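Side-chain contacts in conserved hypothetical protein (Agrobacterium tumefaciens, PDB 2FEX), which is of unknown function but belongs to the DJ-1/PfpI family and assembles here as a two-chain unit: residues I4-A9 against L19-A24; F12-P17 against G46-T51; L28-V33 against L169-P174; P142-D147 against V151-S156; F161-L166 against A178-F183. All coordinates share one frame; numbering follows the deposited sequence. Where two conformers were deposited one is given.

Interaction 1. Residues I4-A9 against L19-A24; sequences IAIALA and LLAAAA
Ile6 and Ala21 make the closest touch between strand 4-7 and helix 19-24, with Ile6 CD1 lying 3.7 Å from Ala21 CB. Every contact here is apolar. Ile6 keeps CG1 beside its backbone N (chi1 -65°), and an extended second torsion then carries CD1 end-on to the short alanine methyl. A small residue suits this place, because the CA atoms of Ile6 and Ala21 are 8.3 Å apart and the isoleucine spans most of that gap. Leu20, modelled in two conformers, gives looser and less certain touches: in one of them CD2 lies 4.3 Å from Ile4 CD1. Hydrogen bonding stays within each element or its neighbours. The helix is held by bonds such as Ala24 N to Leu20 O at 2.9 Å, while strand 3-7 pairs with strands 31-36 and 66-69 on its two flanks. The axes run 10.7 Å apart at 151°, as befits the beta-alpha-beta unit of strand 3-7, helix 18-27 and strand 31-36. Leu20 is also covered by Ala162 and Ile165 of helix 158-168. Since only methyl groups touch, these two segments are held together by fit and by exclusion of water, not by directional bonds.

Interaction 2. Residues F12-P17 against G46-T51; sequences FADWEP and GGLKVT. With SO4 (sulfate ion), chain D.
Asp14 reaches across to Gly46 with its carboxylate: OD2 accepts the bond from Gly46 N at 2.8 Å on its syn side, 25° out of the carboxylate plane. With CG beside the backbone N (chi1 -55°), the group points at the 46-51 loop, and OD1 takes a second bond, with Ser44 OG. Two bonds, one to each oxygen, should fix its rotation. Gly46 suits its place because a side chain there would run into OD1, which also has Leu48 CD1 against it at 3.6 Å. Phe12 has its CG between backbone N and carbonyl carbon (chi1 73°), which brings the ring rim to Val50: CE2 lies 4.0 Å from Val50 CG2, a methyl near the ring plane. Lys49 points away from this contact. Its chain bends so that NZ donates to Gly47 O at 2.8 Å and to sulfate O3 at 2.9 Å; the anion is probably from the crystallisation liquor. The 12-17 loop, with a type I turn from Ala13 to Glu16, links strand 3-7 to helix 18-27. Facing it, strand 49-51 pairs with strand 42-43 and, in an antiparallel ladder, with a strand of the second subunit.

Interaction 3. Residues L28-V33 against L169-P174; sequences LGVEIV and LGLFGP
Leu28 and Leu171 come nearest along the two backbones, their CA atoms 7.6 Å apart, where two segments meet, each with a glycine of positive phi next to the leucine, at or just past a helix end. The side chains carry the contact. Leu171 points at the other segment with CG beside its backbone N (chi1 -61°) and the chain then extended, so that CD1 reaches 3.6 Å from Val30 CG2; the two side chains meet at a slant, methyl against methyl. Val30 suits the site, since its second branch, also beside the backbone N, is turned to Leu171 while the residue touches Ile4 of strand 3-7 as well. Leu28 is looser: its CD1 lies 4.0 Å from Leu171 O, alongside the backbone and not the leucine tip, and it also rests on Ala176 and Leu166. Leu171 O in turn receives a weak bond from Gly173 N at 3.1 Å, closing an inverse gamma turn centred on Phe172. Phe172 has its CB directed away from segment 28-33, and its ring packs on Val163 and Leu180. Glycine suits positions 29 and 170, whose positive phi it adopts without strain. Gly173, at the N-cap, opens the next helix, whose first residue is Pro174, well suited to a first turn where its missing N-H costs no bond. Gly170 completes a Schellman motif, with Leu171 N bonding back to Leu166 O. Helix 158-168, so terminated, packs beside the connection from helix 18-27 to strand 31-36 of the alpha/beta fold.

Interaction 4. Residues P142-D147 against V151-S156; sequences PRAVSD and VTAAGS
Ser146 sets OG opposite its backbone N (chi1 -177°) and Val151 sets CG2 opposite its carbonyl carbon, so that in this beta hairpin the hydroxyl lies 3.5 Å from the valine methyl. They form a non-hydrogen-bonded pair, which brings their CA atoms close and lets the side chains lie alongside. Next to them Val145 and Thr152 form the antiparallel hydrogen-bonded pair: Val145 N gives to Thr152 O at 2.9 Å, nearly straight at 160°, and Thr152 N returns an equal bond to Val145 O. Their side chains take the other face of the sheet, where Thr152 OG1 has its polar partner in Thr119 N. Beyond the pairs, Ala144 CB meets Ala153 CB at 3.9 Å, small residues suiting the near approach of the strands here, where helix 158-168 also presses Phe161 onto Ala153 and Val151. Strand 145-147 is outermost in the sheet within this chain, and strand 150-153 joins it to 96-100. Where the strands part, water bridges the gap: one water donates to Pro142 O and accepts from Ala154 N at 2.9 Å. A second also donates to Pro142 O and lies 2.7 Å from Ser156 OG.

Interaction 5. Residues F161-L166 against A178-F183; sequences FAVEIL and AELQIF
Leu180, the residue that crosses to helix 161-166, also puts its carbonyl O in plane at the edge of the Phe183 ring. One face of that ring carries Ile182 CG1, 3.5 Å above the plane and toward the rim, and the ring packs edge-to-face with Trp15 of the second subunit. On helix 158-168, Ile165 CD1 sits 3.6 Å above the centre of the Phe161 ring, which packs on the sheet at Ala98 and Ile100. Between the segments the contact is wholly apolar and centres on one methyl. Leu180 keeps CG beside its backbone N (chi1 -70°) with an extended chain, and drives CD1 into helix 158-168. That helix covers the central sheet of this DJ-1/PfpI fold, and 174-180 packs against its outer side. Leu180 CD1 lies 3.6 Å from Leu166 CD1, which comes in at a slant, and 3.7 Å from Val163 CG2, where the two side chains run alongside one another, heading opposite ways. Ala162 CB, at 4.2 Å from Leu180 CD1, is small enough to leave room for the leucine tip. A long leucine suits the gap, as the CA atoms of Val163 and Leu180 stand 7.3 Å apart, and Leu19 of helix 18-27 packs beside it.

In the fold
From the N terminus, interaction 1 closes a short loop, joining strand 3-7 to helix 18-27. Interaction 2 starts inside that loop and ends beyond it, so the two cross; it ties the loop before the helix to strand 49-51 and the dimer interface. Interaction 3 opens within interaction 2's span, crossing it, and closes far on at 169-174, joining the end of helix 18-27 to the exit of helix 158-168. Interaction 4, the hairpin at the sheet's edge, is nested inside that long loop. Interaction 5 opens within it but closes beyond, crossing interaction 3 and adding helix 174-180. Interaction 5 touches all the others, and Trp15 of interaction 2 bonds to Gly155 of interaction 4.

Interaction 1. Residues I4-A9 against L19-A24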
# COMPACT_ATOMS: atom_id res chain seq x y z
N ILE A 4 13.14 -9.41 -6.94
CA ILE A 4 12.07 -8.84 -7.73
C ILE A 4 12.41 -7.37 -7.86
O ILE A 4 12.66 -6.72 -6.83
CB ILE A 4 10.70 -8.97 -7.01
CG1 ILE A 4 10.31 -10.49 -6.85
CG2 ILE A 4 9.58 -8.14 -7.74
CD1 ILE A 4 8.93 -10.68 -6.08
N ALA A 5 12.36 -6.84 -9.07
CA ALA A 5 12.52 -5.40 -9.30
C ALA A 5 11.13 -4.77 -9.35
O ALA A 5 10.22 -5.26 -10.07
CB ALA A 5 13.23 -5.16 -10.64
N ILE A 6 10.99 -3.67 -8.64
CA ILE A 6 9.73 -2.93 -8.65
C ILE A 6 10.03 -1.57 -9.26
O ILE A 6 10.85 -0.78 -8.74
CB ILE A 6 9.13 -2.78 -7.21
CG1 ILE A 6 8.79 -4.23 -6.74
CG2 ILE A 6 7.89 -1.84 -7.31
CD1 ILE A 6 8.11 -4.24 -5.39
N ALA A 7 9.41 -1.32 -10.42
CA ALA A 7 9.74 -0.12 -11.20
C ALA A 7 8.79 1.01 -10.80
O ALA A 7 7.66 1.12 -11.33
CB ALA A 7 9.59 -0.42 -12.75
N LEU A 8 9.25 1.83 -9.86
CA LEU A 8 8.51 3.02 -9.40
C LEU A 8 8.62 4.15 -10.40
O LEU A 8 9.42 4.12 -11.37
CB LEU A 8 9.12 3.51 -8.05
CG LEU A 8 9.10 2.46 -6.90
CD1 LEU A 8 9.81 3.05 -5.63
CD2 LEU A 8 7.63 1.91 -6.58
N ALA A 9 7.81 5.17 -10.15
CA ALA A 9 7.85 6.40 -10.97
C ALA A 9 7.19 7.45 -10.15
O ALA A 9 6.50 7.16 -9.13
CB ALA A 9 7.09 6.15 -12.27
N LEU A 19 1.52 -4.58 -0.80
CA LEU A 19 1.37 -5.91 -0.22
C LEU A 19 2.42 -6.91 -0.75
O LEU A 19 3.00 -7.67 0.02
CB LEU A 19 -0.07 -6.37 -0.45
CG LEU A 19 -0.34 -7.72 0.16
CD1 LEU A 19 -0.12 -7.69 1.74
CD2 LEU A 19 -1.83 -8.04 -0.12
N LEU A 20 2.65 -6.89 -2.07
CA LEU A 20 3.64 -7.79 -2.65
C LEU A 20 5.01 -7.53 -2.04
O LEU A 20 5.67 -8.50 -1.62
CB LEU A 20 3.72 -7.63 -4.17
CG LEU A 20 4.94 -8.45 -4.63
CD1 LEU A 20 4.59 -9.92 -4.73
CD2 LEU A 20 5.61 -7.91 -5.90
N ALA A 21 5.46 -6.27 -2.05
CA ALA A 21 6.81 -6.01 -1.55
C ALA A 21 6.94 -6.36 -0.08
O ALA A 21 7.91 -7.00 0.34
CB ALA A 21 7.19 -4.53 -1.79
N ALA A 22 5.95 -5.94 0.72
CA ALA A 22 6.06 -6.16 2.17
C ALA A 22 6.07 -7.66 2.51
O ALA A 22 6.86 -8.10 3.36
CB ALA A 22 4.90 -5.47 2.88
N ALA A 23 5.17 -8.44 1.90
CA ALA A 23 5.07 -9.88 2.22
C ALA A 23 6.30 -10.62 1.69
O ALA A 23 6.90 -11.40 2.42
CB ALA A 23 3.80 -10.46 1.60
N ALA A 24 6.66 -10.33 0.43
CA ALA A 24 7.82 -10.98 -0.18
C ALA A 24 9.10 -10.75 0.63
O ALA A 24 9.78 -11.69 0.97
CB ALA A 24 8.02 -10.62 -1.65

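Interaction 2. Residues F12-P17 against G46-T51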
# COMPACT_ATOMS: atom_id res chain seq x y z
N PHE A 12 3.53 7.21 -8.34
CA PHE A 12 3.12 5.78 -8.33
C PHE A 12 2.00 5.55 -7.32
O PHE A 12 1.89 6.27 -6.29
CB PHE A 12 4.30 4.80 -8.08
CG PHE A 12 4.83 4.78 -6.66
CD1 PHE A 12 4.32 3.80 -5.73
CD2 PHE A 12 5.89 5.64 -6.27
CE1 PHE A 12 4.88 3.70 -4.38
CE2 PHE A 12 6.44 5.55 -4.95
CZ PHE A 12 5.90 4.59 -4.03
N ALA A 13 1.15 4.55 -7.63
CA ALA A 13 -0.01 4.24 -6.79
C ALA A 13 0.48 3.45 -5.56
O ALA A 13 0.86 2.28 -5.65
CB ALA A 13 -1.04 3.40 -7.61
N ASP A 14 0.46 4.09 -4.39
CA ASP A 14 1.07 3.48 -3.17
C ASP A 14 0.51 2.10 -2.89
O ASP A 14 1.24 1.24 -2.40
CB ASP A 14 0.78 4.32 -1.91
CG ASP A 14 1.23 5.77 -2.05
OD1 ASP A 14 1.93 6.25 -1.10
OD2 ASP A 14 0.87 6.43 -3.04
N TRP A 15 -0.80 1.90 -3.14
CA TRP A 15 -1.44 0.64 -2.69
C TRP A 15 -1.14 -0.54 -3.65
O TRP A 15 -1.53 -1.68 -3.36
CB TRP A 15 -2.95 0.82 -2.59
CG TRP A 15 -3.64 0.98 -3.90
CD1 TRP A 15 -4.22 -0.02 -4.65
CD2 TRP A 15 -3.89 2.21 -4.58
NE1 TRP A 15 -4.78 0.53 -5.81
CE2 TRP A 15 -4.59 1.88 -5.79
CE3 TRP A 15 -3.56 3.54 -4.34
CZ2 TRP A 15 -4.95 2.86 -6.73
CZ3 TRP A 15 -3.93 4.53 -5.28
CH2 TRP A 15 -4.65 4.17 -6.45
N GLU A 16 -0.48 -0.29 -4.80
CA GLU A 16 -0.42 -1.30 -5.83
C GLU A 16 0.74 -2.30 -5.65
O GLU A 16 0.55 -3.49 -5.93
CB GLU A 16 -0.45 -0.64 -7.23
CG GLU A 16 -1.88 -0.06 -7.40
CD GLU A 16 -2.19 0.62 -8.74
OE1 GLU A 16 -1.31 0.68 -9.59
OE2 GLU A 16 -3.37 1.06 -8.92
N PRO A 17 1.94 -1.83 -5.25
CA PRO A 17 3.02 -2.81 -5.05
C PRO A 17 3.27 -3.11 -3.58
O PRO A 17 4.22 -3.84 -3.26
CB PRO A 17 4.22 -2.07 -5.65
CG PRO A 17 4.02 -0.65 -5.21
CD PRO A 17 2.45 -0.44 -5.20
N GLY A 46 0.59 9.15 -2.58
CA GLY A 46 0.34 9.43 -1.16
C GLY A 46 1.38 10.35 -0.51
O GLY A 46 1.24 10.67 0.70
N GLY A 47 2.33 10.86 -1.31
CA GLY A 47 3.32 11.82 -0.81
C GLY A 47 4.61 11.20 -0.27
O GLY A 47 5.50 11.97 0.15
N LEU A 48 4.74 9.88 -0.28
CA LEU A 48 6.02 9.28 0.20
C LEU A 48 7.16 9.77 -0.71
O LEU A 48 7.12 9.56 -1.92
CB LEU A 48 6.01 7.73 0.08
CG LEU A 48 4.99 7.01 0.96
CD1 LEU A 48 5.06 5.52 0.56
CD2 LEU A 48 5.30 7.21 2.48
N LYS A 49 8.24 10.28 -0.08
CA LYS A 49 9.47 10.62 -0.86
C LYS A 49 10.42 9.42 -0.82
O LYS A 49 11.04 9.13 0.20
CB LYS A 49 10.13 11.88 -0.25
CG LYS A 49 9.22 13.12 -0.13
CD LYS A 49 8.34 13.32 -1.32
CE LYS A 49 7.58 14.68 -1.20
NZ LYS A 49 6.46 14.60 -0.18
N VAL A 50 10.44 8.65 -1.91
CA VAL A 50 11.16 7.39 -1.94
C VAL A 50 12.49 7.50 -2.68
O VAL A 50 12.53 7.98 -3.85
CB VAL A 50 10.30 6.33 -2.65
CG1 VAL A 50 11.07 5.00 -2.67
CG2 VAL A 50 8.91 6.23 -1.89
N THR A 51 13.57 7.08 -2.02
CA THR A 51 14.88 7.01 -2.70
C THR A 51 14.99 5.54 -3.15
O THR A 51 15.04 4.62 -2.31
CB THR A 51 15.99 7.35 -1.70
OG1 THR A 51 15.89 8.73 -1.37
CG2 THR A 51 17.36 7.06 -2.35
S SO4 D . 4.13 17.31 -0.43
O1 SO4 D . 3.81 15.92 -0.74
O2 SO4 D . 3.29 17.87 0.68
O3 SO4 D . 5.56 17.36 -0.03
O4 SO4 D . 3.87 18.11 -1.65

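Interaction 3. Residues L28-V33 against L169-P174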
# COMPACT_ATOMS: atom_id res chain seq x y z
N LEU A 28 8.90 -13.82 3.18
CA LEU A 28 9.22 -14.88 2.21
C LEU A 28 10.70 -14.87 1.75
O LEU A 28 11.09 -15.64 0.86
CB LEU A 28 8.26 -14.77 1.01
CG LEU A 28 6.74 -14.79 1.31
CD1 LEU A 28 5.95 -14.76 -0.02
CD2 LEU A 28 6.34 -16.03 2.14
N GLY A 29 11.51 -13.98 2.35
CA GLY A 29 12.97 -13.98 2.09
C GLY A 29 13.38 -13.51 0.69
O GLY A 29 14.48 -13.82 0.22
N VAL A 30 12.50 -12.77 0.04
CA VAL A 30 12.75 -12.24 -1.32
C VAL A 30 13.49 -10.92 -1.21
O VAL A 30 13.18 -10.10 -0.33
CB VAL A 30 11.39 -12.05 -2.04
CG1 VAL A 30 11.56 -11.35 -3.40
CG2 VAL A 30 10.66 -13.42 -2.14
N GLU A 31 14.46 -10.68 -2.12
CA GLU A 31 15.15 -9.39 -2.16
C GLU A 31 14.36 -8.47 -3.09
O GLU A 31 13.99 -8.89 -4.18
CB GLU A 31 16.57 -9.53 -2.69
CG GLU A 31 17.38 -8.24 -2.59
CD GLU A 31 18.72 -8.34 -3.29
OE1 GLU A 31 19.23 -9.49 -3.46
OE2 GLU A 31 19.22 -7.26 -3.68
N ILE A 32 14.09 -7.26 -2.64
CA ILE A 32 13.33 -6.30 -3.47
C ILE A 32 14.28 -5.22 -3.89
O ILE A 32 14.98 -4.61 -3.01
CB ILE A 32 12.14 -5.67 -2.67
CG1 ILE A 32 11.19 -6.74 -2.14
CG2 ILE A 32 11.35 -4.70 -3.54
CD1 ILE A 32 10.44 -7.49 -3.25
N VAL A 33 14.31 -4.97 -5.20
CA VAL A 33 15.08 -3.85 -5.76
C VAL A 33 14.07 -2.81 -6.26
O VAL A 33 13.33 -3.09 -7.17
CB VAL A 33 15.93 -4.34 -6.95
CG1 VAL A 33 16.72 -3.17 -7.61
CG2 VAL A 33 16.88 -5.49 -6.47
N LEU A 169 6.36 -17.20 -9.41
CA LEU A 169 7.70 -17.41 -8.89
C LEU A 169 7.87 -18.69 -8.04
O LEU A 169 8.99 -18.94 -7.53
CB LEU A 169 8.15 -16.15 -8.11
CG LEU A 169 8.31 -14.89 -8.97
CD1 LEU A 169 8.51 -13.65 -8.09
CD2 LEU A 169 9.52 -15.04 -9.91
N GLY A 170 6.82 -19.49 -7.95
CA GLY A 170 6.84 -20.73 -7.11
C GLY A 170 6.99 -20.40 -5.62
O GLY A 170 7.48 -21.24 -4.83
N LEU A 171 6.52 -19.23 -5.20
CA LEU A 171 6.66 -18.77 -3.83
C LEU A 171 5.35 -18.73 -3.05
O LEU A 171 5.33 -18.22 -1.92
CB LEU A 171 7.26 -17.36 -3.75
CG LEU A 171 8.65 -17.30 -4.36
CD1 LEU A 171 9.02 -15.81 -4.35
CD2 LEU A 171 9.67 -18.21 -3.64
N PHE A 172 4.26 -19.23 -3.62
CA PHE A 172 2.97 -19.12 -2.93
C PHE A 172 2.71 -20.39 -2.11
O PHE A 172 1.84 -21.19 -2.45
CB PHE A 172 1.83 -18.84 -3.92
CG PHE A 172 0.58 -18.35 -3.28
CD1 PHE A 172 0.55 -17.14 -2.59
CD2 PHE A 172 -0.61 -19.14 -3.38
CE1 PHE A 172 -0.68 -16.70 -2.00
CE2 PHE A 172 -1.82 -18.70 -2.84
CZ PHE A 172 -1.86 -17.50 -2.14
N GLY A 173 3.49 -20.54 -1.06
CA GLY A 173 3.33 -21.68 -0.14
C GLY A 173 2.30 -21.37 0.93
O GLY A 173 1.59 -20.35 0.89
N PRO A 174 2.26 -22.22 1.96
CA PRO A 174 1.36 -22.02 3.08
C PRO A 174 1.61 -20.71 3.81
O PRO A 174 0.65 -20.07 4.21
CB PRO A 174 1.69 -23.22 4.01
CG PRO A 174 2.38 -24.19 3.17
CD PRO A 174 3.10 -23.43 2.12

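Interaction 4. Residues P142-D147 against V151-S156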
# COMPACT_ATOMS: atom_id res chain seq x y z
N PRO A 142 -12.72 -9.41 -12.20
CA PRO A 142 -12.11 -8.56 -11.17
C PRO A 142 -10.71 -8.96 -10.72
O PRO A 142 -9.98 -8.11 -10.20
CB PRO A 142 -13.08 -8.64 -9.97
CG PRO A 142 -13.83 -9.96 -10.20
CD PRO A 142 -13.86 -10.19 -11.68
N ARG A 143 -10.35 -10.23 -10.86
CA ARG A 143 -9.05 -10.69 -10.28
C ARG A 143 -7.94 -10.63 -11.33
O ARG A 143 -8.18 -10.72 -12.54
CB ARG A 143 -9.15 -12.10 -9.70
CG ARG A 143 -10.12 -12.16 -8.47
CD ARG A 143 -10.21 -13.58 -8.03
NE ARG A 143 -11.23 -13.69 -6.99
CZ ARG A 143 -11.17 -14.56 -6.00
NH1 ARG A 143 -10.14 -15.40 -5.92
NH2 ARG A 143 -12.13 -14.57 -5.08
N ALA A 144 -6.69 -10.54 -10.84
CA ALA A 144 -5.50 -10.57 -11.71
C ALA A 144 -5.48 -11.79 -12.62
O ALA A 144 -6.02 -12.89 -12.25
CB ALA A 144 -4.23 -10.61 -10.86
N VAL A 145 -4.84 -11.64 -13.76
CA VAL A 145 -4.65 -12.73 -14.70
C VAL A 145 -3.15 -13.03 -14.85
O VAL A 145 -2.29 -12.11 -14.83
CB VAL A 145 -5.24 -12.34 -16.03
CG1 VAL A 145 -4.87 -13.37 -17.18
CG2 VAL A 145 -6.74 -12.21 -15.93
N SER A 146 -2.84 -14.32 -14.93
CA SER A 146 -1.47 -14.76 -15.20
C SER A 146 -1.45 -15.73 -16.39
O SER A 146 -2.13 -16.79 -16.35
CB SER A 146 -0.90 -15.47 -13.97
OG SER A 146 0.44 -15.84 -14.23
N ASP A 147 -0.64 -15.41 -17.38
CA ASP A 147 -0.52 -16.28 -18.55
C ASP A 147 0.78 -15.96 -19.29
O ASP A 147 1.15 -14.79 -19.46
CB ASP A 147 -1.69 -16.06 -19.50
CG ASP A 147 -1.77 -17.12 -20.61
OD1 ASP A 147 -1.53 -18.33 -20.32
OD2 ASP A 147 -2.02 -16.75 -21.76
N VAL A 151 1.78 -11.16 -15.81
CA VAL A 151 0.70 -11.00 -14.85
C VAL A 151 0.13 -9.57 -15.02
O VAL A 151 0.89 -8.58 -15.07
CB VAL A 151 1.22 -11.17 -13.40
CG1 VAL A 151 0.12 -10.77 -12.38
CG2 VAL A 151 1.61 -12.69 -13.19
N THR A 152 -1.18 -9.46 -15.09
CA THR A 152 -1.83 -8.16 -15.20
C THR A 152 -3.01 -8.08 -14.21
O THR A 152 -3.56 -9.09 -13.79
CB THR A 152 -2.31 -7.89 -16.66
OG1 THR A 152 -3.08 -9.02 -17.11
CG2 THR A 152 -1.07 -7.61 -17.59
N ALA A 153 -3.37 -6.84 -13.85
CA ALA A 153 -4.49 -6.57 -12.95
C ALA A 153 -4.94 -5.15 -13.08
O ALA A 153 -4.19 -4.27 -13.53
CB ALA A 153 -4.03 -6.81 -11.52
N ALA A 154 -6.19 -4.94 -12.65
CA ALA A 154 -6.73 -3.59 -12.53
C ALA A 154 -6.14 -3.05 -11.19
O ALA A 154 -5.76 -3.84 -10.29
CB ALA A 154 -8.22 -3.70 -12.43
N GLY A 155 -6.17 -1.73 -11.06
CA GLY A 155 -5.74 -1.09 -9.82
C GLY A 155 -6.58 -1.52 -8.62
O GLY A 155 -6.10 -1.44 -7.49
N SER A 156 -7.81 -1.97 -8.88
CA SER A 156 -8.69 -2.46 -7.80
C SER A 156 -8.32 -3.86 -7.27
O SER A 156 -9.00 -4.38 -6.35
CB SER A 156 -10.14 -2.52 -8.35
OG SER A 156 -10.14 -3.26 -9.58
O HOH W 1 -7.76 -7.30 -12.07
O HOH W 2 -11.10 -5.81 -9.31

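Interaction 5. Residues F161-L166 against A178-F183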
# COMPACT_ATOMS: atom_id res chain seq x y z
N PHE A 161 -3.14 -9.52 -7.58
CA PHE A 161 -1.89 -9.16 -8.31
C PHE A 161 -0.70 -9.78 -7.54
O PHE A 161 0.15 -10.49 -8.13
CB PHE A 161 -1.76 -7.64 -8.36
CG PHE A 161 -0.61 -7.15 -9.23
CD1 PHE A 161 -0.51 -7.50 -10.58
CD2 PHE A 161 0.35 -6.29 -8.67
CE1 PHE A 161 0.52 -6.94 -11.40
CE2 PHE A 161 1.40 -5.72 -9.48
CZ PHE A 161 1.50 -6.10 -10.83
N ALA A 162 -0.66 -9.55 -6.22
CA ALA A 162 0.43 -10.09 -5.42
C ALA A 162 0.46 -11.62 -5.45
O ALA A 162 1.54 -12.23 -5.60
CB ALA A 162 0.37 -9.58 -3.98
N VAL A 163 -0.71 -12.23 -5.31
CA VAL A 163 -0.78 -13.71 -5.23
C VAL A 163 -0.28 -14.28 -6.58
O VAL A 163 0.49 -15.24 -6.59
CB VAL A 163 -2.23 -14.15 -4.98
CG1 VAL A 163 -2.39 -15.65 -5.28
CG2 VAL A 163 -2.67 -13.74 -3.55
N GLU A 164 -0.69 -13.68 -7.71
CA GLU A 164 -0.31 -14.27 -9.02
C GLU A 164 1.21 -14.11 -9.27
O GLU A 164 1.82 -14.99 -9.89
CB GLU A 164 -1.11 -13.67 -10.18
CG GLU A 164 -2.60 -14.03 -10.15
CD GLU A 164 -2.86 -15.55 -10.36
OE1 GLU A 164 -1.95 -16.34 -10.76
OE2 GLU A 164 -4.02 -15.95 -10.10
N ILE A 165 1.80 -13.02 -8.77
CA ILE A 165 3.25 -12.82 -8.91
C ILE A 165 3.95 -13.89 -8.10
O ILE A 165 4.88 -14.58 -8.62
CB ILE A 165 3.66 -11.43 -8.42
CG1 ILE A 165 3.12 -10.40 -9.45
CG2 ILE A 165 5.19 -11.29 -8.23
CD1 ILE A 165 3.09 -8.94 -8.98
N LEU A 166 3.50 -14.07 -6.86
CA LEU A 166 4.09 -15.11 -6.02
C LEU A 166 3.92 -16.52 -6.59
O LEU A 166 4.87 -17.29 -6.57
CB LEU A 166 3.53 -15.05 -4.61
CG LEU A 166 3.94 -13.77 -3.86
CD1 LEU A 166 3.25 -13.79 -2.54
CD2 LEU A 166 5.50 -13.65 -3.75
N ALA A 178 -1.19 -17.68 3.89
CA ALA A 178 -1.67 -17.23 5.21
C ALA A 178 -1.60 -15.69 5.38
O ALA A 178 -2.51 -15.08 5.93
CB ALA A 178 -0.87 -17.88 6.31
N GLU A 179 -0.49 -15.11 4.95
CA GLU A 179 -0.32 -13.65 4.98
C GLU A 179 -1.27 -12.96 3.99
O GLU A 179 -1.68 -11.82 4.22
CB GLU A 179 1.13 -13.26 4.64
CG GLU A 179 2.18 -13.85 5.59
CD GLU A 179 1.98 -13.45 7.07
OE1 GLU A 179 1.25 -12.49 7.36
OE2 GLU A 179 2.57 -14.10 7.94
N LEU A 180 -1.59 -13.63 2.88
CA LEU A 180 -2.31 -12.92 1.82
C LEU A 180 -3.81 -13.18 1.78
O LEU A 180 -4.54 -12.44 1.13
CB LEU A 180 -1.67 -13.16 0.46
CG LEU A 180 -0.30 -12.53 0.22
CD1 LEU A 180 0.08 -12.78 -1.23
CD2 LEU A 180 -0.35 -11.03 0.45
N GLN A 181 -4.28 -14.21 2.49
CA GLN A 181 -5.69 -14.59 2.42
C GLN A 181 -6.59 -13.77 3.36
O GLN A 181 -7.83 -13.84 3.31
CB GLN A 181 -5.87 -16.06 2.80
CG GLN A 181 -5.51 -16.42 4.26
CD GLN A 181 -5.54 -17.96 4.49
OE1 GLN A 181 -5.79 -18.73 3.56
NE2 GLN A 181 -5.28 -18.38 5.72
N ILE A 182 -5.95 -12.96 4.19
CA ILE A 182 -6.67 -12.27 5.27
C ILE A 182 -7.48 -11.04 4.78
O ILE A 182 -8.28 -10.52 5.55
CB ILE A 182 -5.66 -11.77 6.33
CG1 ILE A 182 -4.73 -10.70 5.74
CG2 ILE A 182 -4.87 -12.98 6.93
CD1 ILE A 182 -3.67 -10.19 6.80
N PHE A 183 -7.25 -10.56 3.57
CA PHE A 183 -7.86 -9.27 3.09
C PHE A 183 -9.29 -9.33 2.60
O PHE A 183 -9.91 -8.29 2.33
CB PHE A 183 -6.90 -8.70 2.03
CG PHE A 183 -5.58 -8.32 2.64
CD1 PHE A 183 -5.49 -7.15 3.40
CD2 PHE A 183 -4.45 -9.16 2.51
CE1 PHE A 183 -4.25 -6.79 4.05
CE2 PHE A 183 -3.25 -8.84 3.17
CZ PHE A 183 -3.15 -7.62 3.94